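Local coordinates for zinc finger (CCCH type) motif-containing protein (Toxoplasma gondii, PDB 7NJC), which probably reads N6-methyladenosine in mRNA through its YTH domain, here with the methylated nucleoside bound, at residues Thr13-Ile18 against Thr51-Val56; His33-Thr38 against Gly85-Val90; Pro78-Phe83 against Leu94-Arg99. One frame throughout, in Å; residues are numbered along the deposited sequence.

Contact 1: residues Thr13-Ile18 against Thr51-Val56. With TOE (2-[2-(2-methoxy-ethoxy)-ethoxy]-ethoxyl), chain C.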
loop_
_atom_site.group_PDB
_atom_site.type_symbol
_atom_site.label_atom_id
_atom_site.label_comp_id
_atom_site.label_asym_id
_atom_site.label_seq_id
_atom_site.Cartn_x
_atom_site.Cartn_y
_atom_site.Cartn_z
ATOM N N THR A 13 8.252 -12.910 -8.925
ATOM C CA THR A 13 8.330 -11.745 -9.802
ATOM C C THR A 13 7.545 -10.548 -9.268
ATOM O O THR A 13 8.087 -9.443 -9.177
ATOM C CB THR A 13 7.908 -12.113 -11.232
ATOM O OG1 THR A 13 8.825 -13.086 -11.758
ATOM C CG2 THR A 13 7.931 -10.883 -12.131
ATOM N N LYS A 14 6.282 -10.738 -8.894
ATOM C CA LYS A 14 5.499 -9.631 -8.359
ATOM C C LYS A 14 4.679 -10.103 -7.171
ATOM O O LYS A 14 4.052 -11.167 -7.218
ATOM C CB LYS A 14 4.524 -9.020 -9.377
ATOM C CG LYS A 14 5.160 -8.376 -10.585
ATOM C CD LYS A 14 4.129 -7.531 -11.319
ATOM C CE LYS A 14 4.674 -7.037 -12.642
ATOM N NZ LYS A 14 3.703 -6.149 -13.330
ATOM N N ARG A 15 4.663 -9.286 -6.117
ATOM C CA ARG A 15 3.815 -9.517 -4.957
ATOM C C ARG A 15 3.074 -8.232 -4.638
ATOM O O ARG A 15 3.540 -7.134 -4.963
ATOM C CB ARG A 15 4.631 -9.992 -3.759
ATOM C CG ARG A 15 5.120 -11.423 -3.971
ATOM C CD ARG A 15 6.061 -11.889 -2.873
ATOM N NE ARG A 15 5.407 -12.013 -1.575
ATOM C CZ ARG A 15 6.049 -12.357 -0.466
ATOM N NH1 ARG A 15 7.352 -12.614 -0.514
ATOM N NH2 ARG A 15 5.396 -12.437 0.685
ATOM N N PHE A 16 1.912 -8.384 -4.013
ATOM C CA PHE A 16 0.963 -7.287 -3.856
ATOM C C PHE A 16 0.463 -7.259 -2.422
ATOM O O PHE A 16 -0.032 -8.274 -1.922
ATOM C CB PHE A 16 -0.246 -7.484 -4.787
ATOM C CG PHE A 16 0.111 -7.614 -6.251
ATOM C CD1 PHE A 16 0.523 -8.835 -6.791
ATOM C CD2 PHE A 16 0.012 -6.515 -7.091
ATOM C CE1 PHE A 16 0.836 -8.946 -8.136
ATOM C CE2 PHE A 16 0.329 -6.619 -8.432
ATOM C CZ PHE A 16 0.737 -7.833 -8.961
ATOM N N PHE A 17 0.553 -6.089 -1.778
ATOM C CA PHE A 17 0.139 -5.923 -0.391
ATOM C C PHE A 17 -0.809 -4.747 -0.266
ATOM O O PHE A 17 -0.607 -3.704 -0.893
ATOM C CB PHE A 17 1.342 -5.674 0.508
ATOM C CG PHE A 17 2.320 -6.814 0.526
ATOM C CD1 PHE A 17 3.317 -6.904 -0.440
ATOM C CD2 PHE A 17 2.223 -7.810 1.490
ATOM C CE1 PHE A 17 4.223 -7.969 -0.439
ATOM C CE2 PHE A 17 3.119 -8.864 1.506
ATOM C CZ PHE A 17 4.116 -8.948 0.532
ATOM N N ILE A 18 -1.827 -4.909 0.564
ATOM C CA ILE A 18 -2.733 -3.819 0.886
ATOM C C ILE A 18 -2.127 -3.025 2.030
ATOM O O ILE A 18 -1.658 -3.601 3.023
ATOM C CB ILE A 18 -4.126 -4.355 1.243
ATOM C CG1 ILE A 18 -4.746 -4.991 -0.008
ATOM C CG2 ILE A 18 -5.017 -3.226 1.746
ATOM C CD1 ILE A 18 -6.010 -5.729 0.245
ATOM N N THR A 51 13.516 -7.879 -0.919
ATOM C CA THR A 51 14.784 -8.494 -1.300
ATOM C C THR A 51 14.608 -9.811 -2.045
ATOM O O THR A 51 15.581 -10.314 -2.618
ATOM C CB THR A 51 15.673 -8.680 -0.065
ATOM O OG1 THR A 51 15.026 -9.546 0.874
ATOM C CG2 THR A 51 15.938 -7.335 0.602
ATOM N N SER A 52 13.397 -10.370 -2.070
ATOM C CA SER A 52 13.143 -11.658 -2.705
ATOM C C SER A 52 12.201 -11.580 -3.899
ATOM O O SER A 52 11.846 -12.628 -4.459
ATOM C CB SER A 52 12.544 -12.636 -1.686
ATOM O OG SER A 52 11.315 -12.135 -1.179
ATOM N N THR A 53 11.777 -10.382 -4.301
ATOM C CA THR A 53 10.762 -10.220 -5.329
ATOM C C THR A 53 11.192 -9.118 -6.285
ATOM O O THR A 53 11.727 -8.095 -5.855
ATOM C CB THR A 53 9.429 -9.829 -4.675
ATOM O OG1 THR A 53 9.194 -10.666 -3.536
ATOM C CG2 THR A 53 8.285 -9.977 -5.657
ATOM N N ASP A 54 10.939 -9.316 -7.583
ATOM C CA ASP A 54 11.300 -8.280 -8.551
ATOM C C ASP A 54 10.545 -6.983 -8.281
ATOM O O ASP A 54 11.107 -5.890 -8.419
ATOM C CB ASP A 54 10.995 -8.738 -9.975
ATOM C CG ASP A 54 11.950 -9.795 -10.472
ATOM O OD1 ASP A 54 12.969 -10.061 -9.795
ATOM O OD2 ASP A 54 11.675 -10.361 -11.551
ATOM N N HIS A 55 9.266 -7.083 -7.921
ATOM C CA HIS A 55 8.412 -5.912 -7.733
ATOM C C HIS A 55 7.481 -6.158 -6.562
ATOM O O HIS A 55 6.689 -7.105 -6.595
ATOM C CB HIS A 55 7.563 -5.651 -8.984
ATOM C CG HIS A 55 8.374 -5.355 -10.206
ATOM N ND1 HIS A 55 8.563 -6.270 -11.220
ATOM C CD2 HIS A 55 9.077 -4.254 -10.557
ATOM C CE1 HIS A 55 9.331 -5.735 -12.154
ATOM N NE2 HIS A 55 9.659 -4.515 -11.773
ATOM N N VAL A 56 7.534 -5.283 -5.558
ATOM C CA VAL A 56 6.588 -5.298 -4.447
ATOM C C VAL A 56 5.636 -4.130 -4.663
ATOM O O VAL A 56 6.056 -2.967 -4.637
ATOM C CB VAL A 56 7.297 -5.217 -3.088
ATOM C CG1 VAL A 56 6.270 -5.119 -1.960
ATOM C CG2 VAL A 56 8.182 -6.446 -2.889
HETATM O "O2'" TOE C . 0.623 -7.102 -13.729
HETATM C "CA'" TOE C . 0.016 -5.860 -13.966
HETATM C "CB'" TOE C . 0.132 -5.004 -12.708
HETATM O "OC'" TOE C . 1.465 -4.603 -12.551
HETATM C "CD'" TOE C . 1.660 -3.651 -11.544
HETATM C "CE'" TOE C . 2.830 -2.735 -11.903
HETATM O "OF'" TOE C . 4.016 -3.475 -11.918
HETATM C "CG'" TOE C . 5.174 -2.697 -11.803
HETATM C "CH'" TOE C . 5.992 -2.785 -13.092
HETATM O "OI'" TOE C . 6.071 -4.111 -13.523
HETATM C "CK'" TOE C . 6.799 -4.276 -14.709
HETATM O O HOH W 1 8.982 -13.468 -3.046
#

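Contact 2: residues His33-Thr38 against Gly85-Val90. With 6MD (N-methyladenosine), chain D.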
loop_
_atom_site.group_PDB
_atom_site.type_symbol
_atom_site.label_atom_id
_atom_site.label_comp_id
_atom_site.label_asym_id
_atom_site.label_seq_id
_atom_site.Cartn_x
_atom_site.Cartn_y
_atom_site.Cartn_z
ATOM N N HIS A 33 6.240 13.109 -1.109
ATOM C CA HIS A 33 7.642 12.832 -0.833
ATOM C C HIS A 33 8.105 11.441 -1.240
ATOM O O HIS A 33 9.307 11.154 -1.137
ATOM C CB HIS A 33 7.961 13.124 0.641
ATOM C CG HIS A 33 7.717 14.550 1.012
ATOM N ND1 HIS A 33 8.565 15.571 0.637
ATOM C CD2 HIS A 33 6.697 15.134 1.682
ATOM C CE1 HIS A 33 8.084 16.722 1.074
ATOM N NE2 HIS A 33 6.950 16.484 1.711
ATOM N N GLY A 34 7.211 10.589 -1.733
ATOM C CA GLY A 34 7.611 9.270 -2.182
ATOM C C GLY A 34 8.141 8.387 -1.070
ATOM O O GLY A 34 9.207 7.775 -1.197
ATOM N N VAL A 35 7.374 8.277 0.015
ATOM C CA VAL A 35 7.852 7.636 1.234
ATOM C C VAL A 35 6.680 6.953 1.924
ATOM O O VAL A 35 5.532 7.401 1.832
ATOM C CB VAL A 35 8.541 8.679 2.151
ATOM C CG1 VAL A 35 7.558 9.757 2.592
ATOM C CG2 VAL A 35 9.201 8.010 3.355
ATOM N N TRP A 36 6.980 5.848 2.611
ATOM C CA TRP A 36 6.003 5.191 3.468
ATOM C C TRP A 36 6.732 4.579 4.658
ATOM O O TRP A 36 7.964 4.502 4.687
ATOM C CB TRP A 36 5.174 4.144 2.693
ATOM C CG TRP A 36 3.974 3.700 3.456
ATOM C CD1 TRP A 36 3.732 2.456 3.976
ATOM C CD2 TRP A 36 2.859 4.516 3.828
ATOM N NE1 TRP A 36 2.523 2.443 4.641
ATOM C CE2 TRP A 36 1.962 3.693 4.557
ATOM C CE3 TRP A 36 2.518 5.857 3.599
ATOM C CZ2 TRP A 36 0.757 4.174 5.075
ATOM C CZ3 TRP A 36 1.328 6.332 4.109
ATOM C CH2 TRP A 36 0.454 5.492 4.835
ATOM N N ALA A 37 5.960 4.195 5.671
ATOM C CA ALA A 37 6.447 3.379 6.772
ATOM C C ALA A 37 5.259 2.600 7.306
ATOM O O ALA A 37 4.117 3.042 7.191
ATOM C CB ALA A 37 7.043 4.218 7.913
ATOM N N THR A 38 5.533 1.439 7.889
ATOM C CA THR A 38 4.477 0.580 8.394
ATOM C C THR A 38 4.859 0.098 9.789
ATOM O O THR A 38 5.910 0.464 10.322
ATOM C CB THR A 38 4.177 -0.544 7.387
ATOM O OG1 THR A 38 3.022 -1.279 7.801
ATOM C CG2 THR A 38 5.373 -1.478 7.223
ATOM N N GLY A 85 11.255 11.122 11.030
ATOM C CA GLY A 85 10.205 11.779 11.790
ATOM C C GLY A 85 9.156 12.497 10.972
ATOM O O GLY A 85 8.358 13.250 11.545
ATOM N N ILE A 86 9.109 12.261 9.658
ATOM C CA ILE A 86 8.224 13.020 8.776
ATOM C C ILE A 86 6.751 12.864 9.159
ATOM O O ILE A 86 5.945 13.774 8.927
ATOM C CB ILE A 86 8.494 12.633 7.306
ATOM C CG1 ILE A 86 7.836 13.635 6.359
ATOM C CG2 ILE A 86 8.010 11.199 7.020
ATOM C CD1 ILE A 86 8.220 13.426 4.911
ATOM N N TRP A 87 6.374 11.730 9.759
ATOM C CA TRP A 87 4.979 11.482 10.116
ATOM C C TRP A 87 4.578 12.122 11.435
ATOM O O TRP A 87 3.395 12.072 11.790
ATOM C CB TRP A 87 4.710 9.982 10.245
ATOM C CG TRP A 87 5.322 9.181 9.153
ATOM C CD1 TRP A 87 6.404 8.368 9.254
ATOM C CD2 TRP A 87 4.917 9.150 7.781
ATOM N NE1 TRP A 87 6.696 7.813 8.035
ATOM C CE2 TRP A 87 5.803 8.283 7.108
ATOM C CE3 TRP A 87 3.893 9.766 7.055
ATOM C CZ2 TRP A 87 5.691 8.009 5.746
ATOM C CZ3 TRP A 87 3.784 9.491 5.698
ATOM C CH2 TRP A 87 4.685 8.622 5.060
ATOM N N GLY A 88 5.521 12.705 12.170
ATOM C CA GLY A 88 5.249 13.154 13.512
ATOM C C GLY A 88 5.520 12.051 14.514
ATOM O O GLY A 88 6.195 11.061 14.211
ATOM N N PRO A 89 4.982 12.196 15.725
ATOM C CA PRO A 89 5.286 11.231 16.794
ATOM C C PRO A 89 4.929 9.783 16.480
ATOM O O PRO A 89 5.530 8.883 17.081
ATOM C CB PRO A 89 4.479 11.764 17.984
ATOM C CG PRO A 89 4.389 13.239 17.718
ATOM C CD PRO A 89 4.233 13.360 16.228
ATOM N N VAL A 90 3.994 9.518 15.561
ATOM C CA VAL A 90 3.702 8.131 15.198
ATOM C C VAL A 90 4.935 7.416 14.650
ATOM O O VAL A 90 5.003 6.182 14.685
ATOM C CB VAL A 90 2.481 8.026 14.257
ATOM C CG1 VAL A 90 2.810 8.570 12.886
ATOM C CG2 VAL A 90 1.998 6.583 14.159
HETATM O "O5'" 6MD D . -2.657 -0.163 14.163
HETATM C "C5'" 6MD D . -2.857 -0.615 12.822
HETATM C "C4'" 6MD D . -3.274 0.530 11.931
HETATM O "O4'" 6MD D . -2.144 1.373 11.642
HETATM C "C3'" 6MD D . -3.825 0.208 10.587
HETATM O "O3'" 6MD D . -5.067 -0.398 10.484
HETATM C "C2'" 6MD D . -3.560 1.406 9.776
HETATM O "O2'" 6MD D . -4.541 2.090 9.077
HETATM C "C1'" 6MD D . -2.444 2.139 10.490
HETATM N N9 6MD D . -1.188 2.407 9.787
HETATM C C8 6MD D . -0.279 1.569 9.529
HETATM N N7 6MD D . 0.760 2.273 8.987
HETATM C C5 6MD D . 0.391 3.604 8.984
HETATM C C6 6MD D . 0.970 4.859 8.571
HETATM N N6 6MD D . 2.325 4.931 7.964
HETATM N N1 6MD D . 0.293 5.991 8.733
HETATM C C2 6MD D . -0.948 5.982 9.280
HETATM N N3 6MD D . -1.526 4.827 9.669
HETATM C C4 6MD D . -0.895 3.636 9.549
HETATM C CZ 6MD D . 2.895 6.217 7.743
#

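Contact 3: residues Pro78-Phe83 against Leu94-Arg99. With 6MD (N-methyladenosine), chain D.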
loop_
_atom_site.group_PDB
_atom_site.type_symbol
_atom_site.label_atom_id
_atom_site.label_comp_id
_atom_site.label_asym_id
_atom_site.label_seq_id
_atom_site.Cartn_x
_atom_site.Cartn_y
_atom_site.Cartn_z
ATOM N N PRO A 78 13.491 -0.100 4.460
ATOM C CA PRO A 78 13.438 0.854 5.570
ATOM C C PRO A 78 14.834 1.344 5.930
ATOM O O PRO A 78 15.792 0.567 5.993
ATOM C CB PRO A 78 12.814 0.035 6.705
ATOM C CG PRO A 78 11.914 -0.934 5.988
ATOM C CD PRO A 78 12.684 -1.305 4.737
ATOM N N ASP A 79 14.941 2.657 6.154
ATOM C CA ASP A 79 16.213 3.331 6.383
ATOM C C ASP A 79 16.006 4.414 7.434
ATOM O O ASP A 79 15.287 5.386 7.183
ATOM C CB ASP A 79 16.693 3.940 5.062
ATOM C CG ASP A 79 17.961 4.770 5.202
ATOM O OD1 ASP A 79 18.531 4.893 6.311
ATOM O OD2 ASP A 79 18.396 5.307 4.167
ATOM N N PRO A 80 16.624 4.293 8.611
ATOM C CA PRO A 80 16.414 5.310 9.657
ATOM C C PRO A 80 16.826 6.716 9.254
ATOM O O PRO A 80 16.381 7.676 9.896
ATOM C CB PRO A 80 17.245 4.788 10.839
ATOM C CG PRO A 80 18.166 3.767 10.249
ATOM C CD PRO A 80 17.448 3.173 9.091
ATOM N N GLN A 81 17.656 6.875 8.222
ATOM C CA GLN A 81 18.083 8.193 7.774
ATOM C C GLN A 81 17.146 8.820 6.747
ATOM O O GLN A 81 17.344 9.988 6.390
ATOM C CB GLN A 81 19.503 8.125 7.204
ATOM C CG GLN A 81 20.543 7.717 8.229
ATOM C CD GLN A 81 21.959 7.837 7.704
ATOM O OE1 GLN A 81 22.277 7.339 6.623
ATOM N NE2 GLN A 81 22.816 8.508 8.465
ATOM N N LEU A 82 16.136 8.089 6.273
ATOM C CA LEU A 82 15.230 8.612 5.252
ATOM C C LEU A 82 14.099 9.390 5.917
ATOM O O LEU A 82 13.318 8.820 6.686
ATOM C CB LEU A 82 14.641 7.473 4.424
ATOM C CG LEU A 82 13.653 7.936 3.350
ATOM C CD1 LEU A 82 14.369 8.805 2.313
ATOM C CD2 LEU A 82 13.000 6.738 2.685
ATOM N N PHE A 83 13.999 10.687 5.599
ATOM C CA PHE A 83 12.957 11.580 6.112
ATOM C C PHE A 83 12.637 11.315 7.582
ATOM O O PHE A 83 11.467 11.109 7.926
ATOM C CB PHE A 83 11.671 11.435 5.292
ATOM C CG PHE A 83 11.772 11.946 3.876
ATOM C CD1 PHE A 83 11.950 13.298 3.615
ATOM C CD2 PHE A 83 11.633 11.079 2.809
ATOM C CE1 PHE A 83 12.020 13.770 2.308
ATOM C CE2 PHE A 83 11.703 11.540 1.500
ATOM C CZ PHE A 83 11.901 12.887 1.252
ATOM N N LEU A 94 6.389 3.058 14.353
ATOM C CA LEU A 94 6.525 2.484 13.026
ATOM C C LEU A 94 7.954 2.000 12.837
ATOM O O LEU A 94 8.852 2.351 13.599
ATOM C CB LEU A 94 6.191 3.532 11.954
ATOM C CG LEU A 94 4.758 4.070 11.946
ATOM C CD1 LEU A 94 4.631 5.308 11.077
ATOM C CD2 LEU A 94 3.807 2.990 11.458
ATOM N N GLY A 95 8.152 1.177 11.817
ATOM C CA GLY A 95 9.486 0.907 11.331
ATOM C C GLY A 95 10.047 2.143 10.652
ATOM O O GLY A 95 9.420 3.202 10.593
ATOM N N SER A 96 11.262 2.004 10.130
ATOM C CA SER A 96 11.901 3.127 9.461
ATOM C C SER A 96 11.255 3.376 8.101
ATOM O O SER A 96 10.618 2.503 7.513
ATOM C CB SER A 96 13.398 2.877 9.288
ATOM O OG SER A 96 14.056 2.917 10.542
ATOM N N ASN A 97 11.439 4.591 7.596
ATOM C CA ASN A 97 10.810 4.987 6.343
ATOM C C ASN A 97 11.492 4.337 5.150
ATOM O O ASN A 97 12.701 4.096 5.151
ATOM C CB ASN A 97 10.877 6.504 6.200
ATOM C CG ASN A 97 10.141 7.191 7.314
ATOM O OD1 ASN A 97 9.176 6.633 7.847
ATOM N ND2 ASN A 97 10.571 8.394 7.672
ATOM N N PHE A 98 10.703 4.058 4.116
ATOM C CA PHE A 98 11.253 3.555 2.864
ATOM C C PHE A 98 10.635 4.302 1.690
ATOM O O PHE A 98 9.568 4.910 1.804
ATOM C CB PHE A 98 11.079 2.038 2.729
ATOM C CG PHE A 98 9.644 1.566 2.850
ATOM C CD1 PHE A 98 9.126 1.169 4.075
ATOM C CD2 PHE A 98 8.824 1.477 1.724
ATOM C CE1 PHE A 98 7.811 0.707 4.190
ATOM C CE2 PHE A 98 7.508 1.014 1.834
ATOM C CZ PHE A 98 7.008 0.632 3.071
ATOM N N ARG A 99 11.334 4.265 0.558
ATOM C CA ARG A 99 10.863 4.970 -0.626
ATOM C C ARG A 99 9.766 4.175 -1.327
ATOM O O ARG A 99 9.822 2.941 -1.413
ATOM C CB ARG A 99 12.027 5.231 -1.588
ATOM C CG ARG A 99 13.050 6.218 -1.037
ATOM C CD ARG A 99 14.072 6.633 -2.090
ATOM N NE ARG A 99 15.121 7.469 -1.512
ATOM C CZ ARG A 99 15.003 8.776 -1.290
ATOM N NH1 ARG A 99 13.879 9.408 -1.598
ATOM N NH2 ARG A 99 16.014 9.457 -0.762
HETATM O "O5'" 6MD D . -2.657 -0.163 14.163
HETATM C "C5'" 6MD D . -2.857 -0.615 12.822
HETATM C "C4'" 6MD D . -3.274 0.530 11.931
HETATM O "O4'" 6MD D . -2.144 1.373 11.642
HETATM C "C3'" 6MD D . -3.825 0.208 10.587
HETATM O "O3'" 6MD D . -5.067 -0.398 10.484
HETATM C "C2'" 6MD D . -3.560 1.406 9.776
HETATM O "O2'" 6MD D . -4.541 2.090 9.077
HETATM C "C1'" 6MD D . -2.444 2.139 10.490
HETATM N N9 6MD D . -1.188 2.407 9.787
HETATM C C8 6MD D . -0.279 1.569 9.529
HETATM N N7 6MD D . 0.760 2.273 8.987
HETATM C C5 6MD D . 0.391 3.604 8.984
HETATM C C6 6MD D . 0.970 4.859 8.571
HETATM N N6 6MD D . 2.325 4.931 7.964
HETATM N N1 6MD D . 0.293 5.991 8.733
HETATM C C2 6MD D . -0.948 5.982 9.280
HETATM N N3 6MD D . -1.526 4.827 9.669
HETATM C C4 6MD D . -0.895 3.636 9.549
HETATM C CZ 6MD D . 2.895 6.217 7.743
HETATM O O HOH W 2 13.225 6.690 8.646
#

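Contact 1: residues Thr13-Ile18 against Thr51-Val56
The His55 imidazole has the ether oxygen OI' of a bound polyether (TOE) centred over one face, 3.9 Å above the plane, while Lys14 approaches obliquely and sets its CG 4.0 Å from His55 CB. The Arg15 guanidinium has Ser52 OG, itself bonded to Asn48 O, at its edge 4.0 Å from NH1, and Thr53 OG1 in an oblique direction. The Phe17 ring, also obliquely, takes Val56 CG1 at 3.8 Å from its CD1. Between these two sets of side chains the backbones of strands 14-21 and 53-62 start a parallel pair, whose connection includes helix 40-52, the helix on which Phe17, Arg15 and Val56 all rest. His55 N donates to Thr13 O at 2.9 Å through a bent bond (131° at the hydrogen), whereas Arg15 N reaches His55 O at 3.0 Å in a much straighter one (164°). In this register Lys14 and His55 lie on one face of the sheet, and Arg15 and Val56 on the other. On that second face the Arg15 chain runs over Thr53, CD lying 3.4 Å from Thr53 OG1, and then bends at chi3 (66°), turning the guanidinium so that NE forms a salt bridge with Glu134. A water accepts from Arg15 NH1 at 3.1 Å and donates to Thr53 OG1, which also bonds to Ala49 O. The Lys14 chain stays extended beyond CG, and its NZ donates to four polyether oxygens; an ammonium has three hydrogens, so at least one must be shared between two oxygens. Chemically, the two faces differ: one pairs arginine with carboxylate and water, while on the other the lysine's charge is met by four polyether oxygens, three of them ethers, and the buried His55 ND1 has no partner in the model.

Contact 2: residues His33-Thr38 against Gly85-Val90
Trp36 and Trp87 form two walls of the aromatic cage that recognises N6-methyladenosine in YTH domains, and the methylated nucleoside occupies it here. Their six-membered rings lie with centroids 5.4 Å apart and planes inclined at 72°, an oblique meeting in which Trp36 CE3 touches Trp87 CH2 at 3.8 Å. The methyl carbon CZ of the ligand sits over the centre of the Trp87 ring, 3.5 Å above it, and N6 lies over one face of Trp36, 3.4 Å from the plane and displaced toward the rim. Beside the two rings, Ala37 O accepts the N6-H of the base at 2.7 Å in a nearly straight bond (160°). With CG anti to the backbone N (chi1 -166°), the Trp36 indole leaves the strand on the ligand's side.

The next layer fixes Trp87. Ile86 CG2 covers the face opposite the methyl group, 3.6 Å above the ring centre, and Val35 O lies at the ring edge, in plane, 3.6 Å from CH2. Ala37 CB packs against NE1 at 3.6 Å, and that N-H is spent on Asn97 OD1. Farther out, Ile86 CD1 reaches the His33 ring, and Trp36 has Phe60 edge-to-face beside it, while a type I turn from Gly85 to Gly88 carries Ile86 and Trp87.

The cage thus reads two features of one amine: the backbone carbonyl accepts a hydrogen bond from its single N-H, and the Trp87 face receives its methyl group while Trp36 lies under N6. The adjacent conjugated nitrogen probably leaves that methyl slightly positive and so suited to an aromatic face.

Contact 3: residues Pro78-Phe83 against Leu94-Arg99
Asn97, at the entrance to strand 98-109, meets Leu82 at the end of a type I turn (Asp79 to Leu82) overlapped by an Asx turn in which Asp79 OD1 accepts from Gln81 N; the turn belongs to the connection between strands 67-74 and 98-109 of the YTH fold. Asn97 CB lies 3.4 Å from Leu82 O, and CG stays near the same carbonyl. At the tip, ND2 donates to Leu82 O at 2.9 Å (152° at the hydrogen), the carbonyl lying slightly out of the amide plane. The other tip atom, OD1, faces away, toward Gln91 NE2 and the cage tryptophan, so the amide is held at both ends. Its backbone is engaged as well: Asp79 N donates to Asn97 O at 2.8 Å, and a water accepts from Asn97 N while donating to Asp79 O and Leu82 O.

Around this polar centre, Ser96 OG rests on Pro80. The Pro78 ring lies alongside Phe98, with Pro78 CG 4.0 Å from Phe98 CD1. The two methyls of Leu82 divide: CD2 lies against the Phe98 backbone, while CD1 lies 3.5 Å above one face of the Arg99 guanidinium, displaced toward NH2.

In the fold
All three contacts belong to one YTH domain and reach the same mixed sheet. Contact 1 joins its parallel strands 14-21 and 53-62; contacts 2 and 3 gather near the edge strand 35-36 and its neighbour 98-109. Accordingly, the centre of contact 1 lies about 21 Å from that of contact 2 and 18 Å from that of contact 3, whereas contacts 2 and 3 are about 8 Å apart, joined by a backbone hydrogen bond between Gly95 N and Thr38 O. Along the chain, contact 1 closes before contact 3 opens, while contact 2 interleaves with both. Contacts 2 and 3 thus contribute to the methyladenosine site, Leu94 of contact 3 also approaching the methyl group, while contact 1 stands apart.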